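Local coordinates for protein hyaluronidase (Thermobaculum terrenum, PDB 5DIY) that probably removes O-linked N-acetylglucosamine from modified proteins, as a family 84 glycoside hydrolase, and is an engineered active-site variant in this structure, at residues K16-H20 with Q21-D25; Y134-L137 with A138-Q141; F27-M30 with Q31-L35. One frame throughout, in Å; residues are numbered along the deposited sequence.

Contact 1: K16-H20 with Q21-D25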
loop_
_atom_site.group_PDB
_atom_site.type_symbol
_atom_site.label_atom_id
_atom_site.label_comp_id
_atom_site.label_asym_id
_atom_site.label_seq_id
_atom_site.Cartn_x
_atom_site.Cartn_y
_atom_site.Cartn_z
ATOM N N LYS C 16 3.619 -6.395 -11.116
ATOM C CA LYS C 16 4.304 -5.905 -12.315
ATOM C C LYS C 16 5.359 -4.860 -11.960
ATOM O O LYS C 16 5.010 -3.805 -11.433
ATOM C CB LYS C 16 3.278 -5.294 -13.283
ATOM C CG LYS C 16 3.829 -4.899 -14.645
ATOM C CD LYS C 16 2.826 -4.048 -15.404
ATOM C CE LYS C 16 3.353 -3.661 -16.771
ATOM N NZ LYS C 16 4.570 -2.812 -16.683
ATOM N N PRO C 17 6.655 -5.146 -12.236
ATOM C CA PRO C 17 7.675 -4.129 -11.962
ATOM C C PRO C 17 7.460 -2.837 -12.751
ATOM O O PRO C 17 6.853 -2.852 -13.825
ATOM C CB PRO C 17 8.979 -4.814 -12.396
ATOM C CG PRO C 17 8.702 -6.271 -12.279
ATOM C CD PRO C 17 7.265 -6.420 -12.668
ATOM N N TRP C 18 7.933 -1.724 -12.208
ATOM C CA TRP C 18 7.888 -0.461 -12.923
ATOM C C TRP C 18 8.666 -0.547 -14.240
ATOM O O TRP C 18 9.707 -1.210 -14.312
ATOM C CB TRP C 18 8.467 0.664 -12.075
ATOM C CG TRP C 18 7.606 1.115 -10.939
ATOM C CD1 TRP C 18 6.292 0.787 -10.695
ATOM C CD2 TRP C 18 7.985 2.020 -9.904
ATOM N NE1 TRP C 18 5.847 1.421 -9.566
ATOM C CE2 TRP C 18 6.863 2.185 -9.058
ATOM C CE3 TRP C 18 9.170 2.694 -9.595
ATOM C CZ2 TRP C 18 6.890 3.012 -7.938
ATOM C CZ3 TRP C 18 9.198 3.510 -8.473
ATOM C CH2 TRP C 18 8.064 3.659 -7.655
ATOM N N GLU C 19 8.149 0.130 -15.266
ATOM C CA GLU C 19 8.823 0.250 -16.560
ATOM C C GLU C 19 10.077 1.096 -16.406
ATOM O O GLU C 19 10.165 1.945 -15.504
ATOM C CB GLU C 19 7.922 0.936 -17.599
ATOM C CG GLU C 19 6.633 0.211 -17.950
ATOM C CD GLU C 19 6.834 -1.059 -18.753
ATOM O OE1 GLU C 19 7.951 -1.313 -19.258
ATOM O OE2 GLU C 19 5.853 -1.818 -18.881
ATOM N N HIS C 20 11.032 0.881 -17.305
ATOM C CA HIS C 20 12.288 1.627 -17.304
ATOM C C HIS C 20 12.059 3.141 -17.324
ATOM O O HIS C 20 12.732 3.892 -16.600
ATOM C CB HIS C 20 13.170 1.198 -18.492
ATOM C CG HIS C 20 14.484 1.914 -18.553
ATOM N ND1 HIS C 20 15.472 1.738 -17.608
ATOM C CD2 HIS C 20 14.965 2.819 -19.438
ATOM C CE1 HIS C 20 16.505 2.505 -17.908
ATOM N NE2 HIS C 20 16.224 3.169 -19.014
ATOM N N GLN C 21 11.104 3.578 -18.143
ATOM C CA GLN C 21 10.778 5.001 -18.263
ATOM C C GLN C 21 10.122 5.580 -16.998
ATOM O O GLN C 21 10.350 6.739 -16.648
ATOM C CB GLN C 21 9.863 5.235 -19.477
ATOM C CG GLN C 21 9.686 6.698 -19.855
ATOM C CD GLN C 21 11.014 7.384 -20.128
ATOM O OE1 GLN C 21 11.865 6.848 -20.854
ATOM N NE2 GLN C 21 11.212 8.560 -19.526
ATOM N N GLU C 22 9.302 4.768 -16.340
ATOM C CA GLU C 22 8.641 5.158 -15.083
ATOM C C GLU C 22 9.663 5.361 -13.962
ATOM O O GLU C 22 9.560 6.307 -13.185
ATOM C CB GLU C 22 7.601 4.107 -14.687
ATOM C CG GLU C 22 6.435 4.037 -15.661
ATOM C CD GLU C 22 5.532 2.827 -15.482
ATOM O OE1 GLU C 22 5.969 1.784 -14.964
ATOM O OE2 GLU C 22 4.357 2.917 -15.882
ATOM N N ARG C 23 10.663 4.484 -13.904
ATOM C CA ARG C 23 11.780 4.639 -12.960
ATOM C C ARG C 23 12.546 5.931 -13.192
ATOM O O ARG C 23 12.808 6.669 -12.244
ATOM C CB ARG C 23 12.728 3.446 -13.044
ATOM C CG ARG C 23 12.129 2.187 -12.458
ATOM C CD ARG C 23 12.895 0.960 -12.896
ATOM N NE ARG C 23 12.313 -0.254 -12.347
ATOM C CZ ARG C 23 12.514 -1.484 -12.814
ATOM N NH1 ARG C 23 13.293 -1.707 -13.874
ATOM N NH2 ARG C 23 11.925 -2.515 -12.218
ATOM N N LEU C 24 12.876 6.213 -14.452
ATOM C CA LEU C 24 13.593 7.442 -14.809
ATOM C C LEU C 24 12.782 8.681 -14.432
ATOM O O LEU C 24 13.321 9.636 -13.879
ATOM C CB LEU C 24 13.924 7.471 -16.308
ATOM C CG LEU C 24 14.931 6.431 -16.806
ATOM C CD1 LEU C 24 14.829 6.281 -18.316
ATOM C CD2 LEU C 24 16.349 6.787 -16.386
ATOM N N ASP C 25 11.486 8.642 -14.744
ATOM C CA ASP C 25 10.535 9.687 -14.357
ATOM C C ASP C 25 10.404 9.811 -12.826
ATOM O O ASP C 25 10.413 10.915 -12.288
ATOM C CB ASP C 25 9.173 9.386 -14.991
ATOM C CG ASP C 25 8.135 10.442 -14.679
ATOM O OD1 ASP C 25 8.100 11.474 -15.383
ATOM O OD2 ASP C 25 7.350 10.230 -13.729
HETATM O O HOH W 1 4.094 -0.383 -15.078
HETATM O O HOH W 2 14.979 -0.559 -15.941
#

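Contact 2: Y134-L137 with A138-Q141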
loop_
_atom_site.group_PDB
_atom_site.type_symbol
_atom_site.label_atom_id
_atom_site.label_comp_id
_atom_site.label_asym_id
_atom_site.label_seq_id
_atom_site.Cartn_x
_atom_site.Cartn_y
_atom_site.Cartn_z
ATOM N N TYR C 134 25.883 -23.943 11.744
ATOM C CA TYR C 134 25.231 -22.894 12.556
ATOM C C TYR C 134 24.105 -23.444 13.435
ATOM O O TYR C 134 23.397 -24.370 13.037
ATOM C CB TYR C 134 24.646 -21.791 11.655
ATOM C CG TYR C 134 25.580 -21.290 10.572
ATOM C CD1 TYR C 134 26.664 -20.467 10.880
ATOM C CD2 TYR C 134 25.376 -21.637 9.236
ATOM C CE1 TYR C 134 27.521 -20.010 9.887
ATOM C CE2 TYR C 134 26.223 -21.183 8.237
ATOM C CZ TYR C 134 27.291 -20.375 8.565
ATOM O OH TYR C 134 28.126 -19.936 7.569
ATOM N N SER C 135 23.933 -22.841 14.611
ATOM C CA SER C 135 22.840 -23.193 15.533
ATOM C C SER C 135 21.460 -22.715 15.073
ATOM O O SER C 135 20.451 -23.325 15.430
ATOM C CB SER C 135 23.111 -22.635 16.937
ATOM O OG SER C 135 24.228 -23.269 17.526
ATOM N N ASN C 136 21.416 -21.619 14.313
ATOM C CA ASN C 136 20.149 -21.028 13.855
ATOM C C ASN C 136 20.321 -20.047 12.679
ATOM O O ASN C 136 21.445 -19.739 12.271
ATOM C CB ASN C 136 19.410 -20.373 15.039
ATOM C CG ASN C 136 20.310 -19.487 15.882
ATOM O OD1 ASN C 136 20.578 -19.780 17.042
ATOM N ND2 ASN C 136 20.772 -18.400 15.309
ATOM N N LEU C 137 19.188 -19.589 12.144
ATOM C CA LEU C 137 19.124 -18.708 10.965
ATOM C C LEU C 137 19.934 -17.432 11.148
ATOM O O LEU C 137 20.710 -17.051 10.278
ATOM C CB LEU C 137 17.660 -18.319 10.660
ATOM C CG LEU C 137 17.118 -18.285 9.224
ATOM C CD1 LEU C 137 16.035 -17.220 9.116
ATOM C CD2 LEU C 137 18.174 -18.072 8.154
ATOM N N ALA C 138 19.728 -16.773 12.284
ATOM C CA ALA C 138 20.414 -15.513 12.608
ATOM C C ALA C 138 21.935 -15.622 12.555
ATOM O O ALA C 138 22.601 -14.700 12.098
ATOM C CB ALA C 138 19.968 -14.997 13.973
ATOM N N GLU C 139 22.475 -16.762 12.987
ATOM C CA GLU C 139 23.926 -16.997 13.003
ATOM C C GLU C 139 24.452 -17.199 11.590
ATOM O O GLU C 139 25.504 -16.663 11.228
ATOM C CB GLU C 139 24.293 -18.217 13.868
ATOM C CG GLU C 139 24.541 -17.894 15.336
ATOM C CD GLU C 139 24.821 -19.129 16.192
ATOM O OE1 GLU C 139 24.664 -19.029 17.427
ATOM O OE2 GLU C 139 25.197 -20.196 15.647
ATOM N N ALA C 140 23.722 -17.986 10.801
ATOM C CA ALA C 140 24.097 -18.257 9.416
ATOM C C ALA C 140 24.129 -16.954 8.621
ATOM O O ALA C 140 25.127 -16.641 7.979
ATOM C CB ALA C 140 23.123 -19.239 8.783
ATOM N N GLN C 141 23.032 -16.200 8.707
ATOM C CA GLN C 141 22.895 -14.908 8.025
ATOM C C GLN C 141 23.963 -13.898 8.441
ATOM O O GLN C 141 24.563 -13.240 7.586
ATOM C CB GLN C 141 21.504 -14.317 8.288
ATOM C CG GLN C 141 20.397 -15.064 7.567
ATOM C CD GLN C 141 19.006 -14.575 7.919
ATOM O OE1 GLN C 141 18.820 -13.802 8.856
ATOM N NE2 GLN C 141 18.020 -15.019 7.152
#

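Contact 3: F27-M30 with Q31-L35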
loop_
_atom_site.group_PDB
_atom_site.type_symbol
_atom_site.label_atom_id
_atom_site.label_comp_id
_atom_site.label_asym_id
_atom_site.label_seq_id
_atom_site.Cartn_x
_atom_site.Cartn_y
_atom_site.Cartn_z
ATOM N N PHE C 27 12.677 9.152 -10.670
ATOM C CA PHE C 27 13.902 9.794 -10.169
ATOM C C PHE C 27 13.823 11.320 -10.243
ATOM O O PHE C 27 14.343 12.007 -9.358
ATOM C CB PHE C 27 15.164 9.294 -10.892
ATOM C CG PHE C 27 15.471 7.824 -10.691
ATOM C CD1 PHE C 27 14.919 7.078 -9.640
ATOM C CD2 PHE C 27 16.357 7.186 -11.551
ATOM C CE1 PHE C 27 15.228 5.734 -9.480
ATOM C CE2 PHE C 27 16.668 5.839 -11.393
ATOM C CZ PHE C 27 16.103 5.111 -10.357
ATOM N N GLU C 28 13.168 11.842 -11.280
ATOM C CA GLU C 28 12.921 13.288 -11.392
ATOM C C GLU C 28 11.944 13.772 -10.317
ATOM O O GLU C 28 12.187 14.796 -9.681
ATOM C CB GLU C 28 12.408 13.655 -12.788
ATOM C CG GLU C 28 13.463 13.473 -13.874
ATOM C CD GLU C 28 12.926 13.604 -15.291
ATOM O OE1 GLU C 28 11.691 13.567 -15.502
ATOM O OE2 GLU C 28 13.761 13.728 -16.211
ATOM N N PHE C 29 10.852 13.034 -10.111
ATOM C CA PHE C 29 9.925 13.304 -9.001
ATOM C C PHE C 29 10.639 13.263 -7.639
ATOM O O PHE C 29 10.415 14.130 -6.784
ATOM C CB PHE C 29 8.748 12.317 -9.022
ATOM C CG PHE C 29 7.865 12.390 -7.801
ATOM C CD1 PHE C 29 6.817 13.302 -7.734
ATOM C CD2 PHE C 29 8.084 11.540 -6.715
ATOM C CE1 PHE C 29 6.008 13.370 -6.605
ATOM C CE2 PHE C 29 7.278 11.608 -5.585
ATOM C CZ PHE C 29 6.238 12.525 -5.531
ATOM N N MET C 30 11.496 12.261 -7.447
ATOM C CA MET C 30 12.289 12.145 -6.216
ATOM C C MET C 30 13.166 13.379 -5.967
ATOM O O MET C 30 13.179 13.916 -4.857
ATOM C CB MET C 30 13.148 10.871 -6.238
ATOM C CG MET C 30 12.356 9.601 -5.980
ATOM S SD MET C 30 13.307 8.104 -6.275
ATOM C CE MET C 30 14.280 8.024 -4.771
ATOM N N GLN C 31 13.875 13.841 -6.999
ATOM C CA GLN C 31 14.721 15.035 -6.858
ATOM C C GLN C 31 13.895 16.286 -6.552
ATOM O O GLN C 31 14.308 17.095 -5.716
ATOM C CB GLN C 31 15.597 15.283 -8.089
ATOM C CG GLN C 31 16.538 16.477 -7.912
ATOM C CD GLN C 31 17.519 16.656 -9.056
ATOM O OE1 GLN C 31 17.207 16.368 -10.214
ATOM N NE2 GLN C 31 18.710 17.157 -8.737
ATOM N N ALA C 32 12.747 16.441 -7.219
ATOM C CA ALA C 32 11.834 17.573 -6.942
ATOM C C ALA C 32 11.393 17.664 -5.482
ATOM O O ALA C 32 11.186 18.770 -4.969
ATOM C CB ALA C 32 10.609 17.520 -7.849
ATOM N N ASN C 33 11.258 16.504 -4.831
ATOM C CA ASN C 33 10.792 16.398 -3.448
ATOM C C ASN C 33 11.884 16.012 -2.430
ATOM O O ASN C 33 11.580 15.678 -1.293
ATOM C CB ASN C 33 9.625 15.404 -3.415
ATOM C CG ASN C 33 8.438 15.889 -4.228
ATOM O OD1 ASN C 33 8.146 15.375 -5.318
ATOM N ND2 ASN C 33 7.764 16.911 -3.715
ATOM N N ASN C 34 13.150 16.090 -2.837
ATOM C CA ASN C 34 14.302 15.827 -1.965
ATOM C C ASN C 34 14.312 14.405 -1.367
ATOM O O ASN C 34 14.649 14.205 -0.192
ATOM C CB ASN C 34 14.409 16.915 -0.875
ATOM C CG ASN C 34 15.785 16.971 -0.224
ATOM O OD1 ASN C 34 16.801 16.674 -0.852
ATOM N ND2 ASN C 34 15.819 17.349 1.048
ATOM N N LEU C 35 13.921 13.428 -2.188
ATOM C CA LEU C 35 14.126 12.016 -1.864
ATOM C C LEU C 35 15.455 11.631 -2.497
ATOM O O LEU C 35 15.647 11.864 -3.688
ATOM C CB LEU C 35 12.990 11.151 -2.413
ATOM C CG LEU C 35 11.603 11.420 -1.819
ATOM C CD1 LEU C 35 10.525 10.670 -2.583
ATOM C CD2 LEU C 35 11.563 11.049 -0.348
#

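Contact 1: K16-H20 with Q21-D25
Glu19 and Glu22 meet at the start of helix 20-32, the first barrel helix of a TIM-barrel domain, where Glu19 holds the N-cap position. With CG beside its own backbone N (chi1 -66°) and the chain extended beyond, Glu22 folds back along the helix start, and its OE1 accepts the backbone N-H of Glu19 at 2.8 Å with an N-H...O angle of 164°. The donor meets the anti side of the carboxylate, 31° out of its plane. Only the second half of a capping box is therefore built: the cap residue's own acid turns away, and Glu19 OE2 takes a salt bridge from Lys16 NZ at 2.7 Å. A water accepts from Lys16 NZ and donates to Glu22 OE1, and Glu22 OE2 pairs with Lys367, so the two lysines probably ease the proximity of the like charges. Arg23 N bonds to Glu19 O at 3.0 Å, the first full helical turn.

The Arg23 side chain, extended from CG to NE, runs back toward the loop. Trp18 O sits over the centre of the guanidinium, 3.2 Å from Arg23 CZ, an approach over the face and not a hydrogen bond; the N-H groups serve other partners. NE forms a salt bridge with Glu11 of strand 6-11, whose other oxygen receives Trp18 N. The indole donates from NE1 to Met259 O and meets the ring of Phe13; the Trp18 side chain is about 11 Å from the bound N-acetylglucosamine. Toward helix 58-73, Leu24 CG lies over a face of the His20 imidazole, and Leu24 CD1 comes within 3.5 Å of His20 NE2.

Contact 2: Y134-L137 with A138-Q141
Tyr134 lays its ring flat against Ala140 at the N-terminus of helix 137-153, a helix start in the TIM-barrel domain with Asn136 at the N-cap position. Several of the donors here have clear partners. Ser135 N, still in the loop, gives its hydrogen to Glu139 OE2 at 3.1 Å, reaching the carboxylate from above its plane, 42° out. This side-chain bond ties the incoming loop back onto the first turn; Glu139 OE1 has a long, weak ion pair with Arg183. Asn136 O then serves two amides: Ala140 N at 3.2 Å, and Glu139 N more weakly. Leu137 O receives Gln141 N at 2.9 Å.

The buried amide of Gln141 is satisfied from outside, OE1 by Tyr176 and NE2 by Thr166, while its flank lies against Leu137, whose CD2 is 3.2 Å from Gln141 NE2. Tyr134 OH is likewise engaged, by Asp143 one turn farther along the helix. With CG turned beside the backbone N of Tyr134 (chi1 -47°), the ring face is brought over Ala140, and Ala140 CA stands 3.5 Å from the ring centroid, 8° off the normal, a CH-pi contact.

Contact 3: F27-M30 with Q31-L35
Met30 and Leu35 face each other where helix 20-32 ends in a Schellman motif, within the beta-alpha-beta unit that leads from strand 6-11 to strand 37-40. The backbone bonds come first. Gln31 N to Phe27 O and Ala32 N to Glu28 O continue the helix, and Asn33 N reaches Phe29 O at 3.2 Å with a bent angle of 137°. Leu35 N then returns to Met30 O at 2.8 Å, while Asn34 N bonds to Gln31 O at 3.3 Å. Asn34 adopts positive phi (59°), which turns the chain out of the helix and makes this pairing possible.

The apolar contact joins the helix residue Met30 to Leu35, the residue after Asn34: Met30 CB lies 3.8 Å from Leu35 CB, the two side chains crossing at about a right angle. Both also touch Ile9 of strand 6-11, which places the pair between the helix end and the barrel wall. Among polar and charged groups, the Asn33 amide approaches one face of the Phe29 ring, their planes 52° apart, and Glu28 pairs outward with Lys70 of helix 58-73.

Carbonyls at a helix end lack the next turn's donors; here the turning chain supplies Leu35 N to Met30 O, while the same turn delivers an apolar residue into the buried side.

How the contacts relate
Contacts 1 and 3 sit at the two ends of a single helix, 20-32, separated by a single residue in the sequence, their centres 15 Å apart on the same side of the chain's centre. Contact 1 begins the helix and contact 3 finishes it, so together they frame the link between barrel strands 6-11 and 37-40. Contact 2 comes later along the chain, at the start of helix 137-153, between strands 113-117 and 160-164. Its centre is 36 Å from that of contact 1 and 39 Å from that of contact 3, with no touch to either. One closed eight-stranded barrel thus illustrates two helix starts where a glutamate of the first turn holds a backbone N-H of the preceding residues, and one Schellman finish.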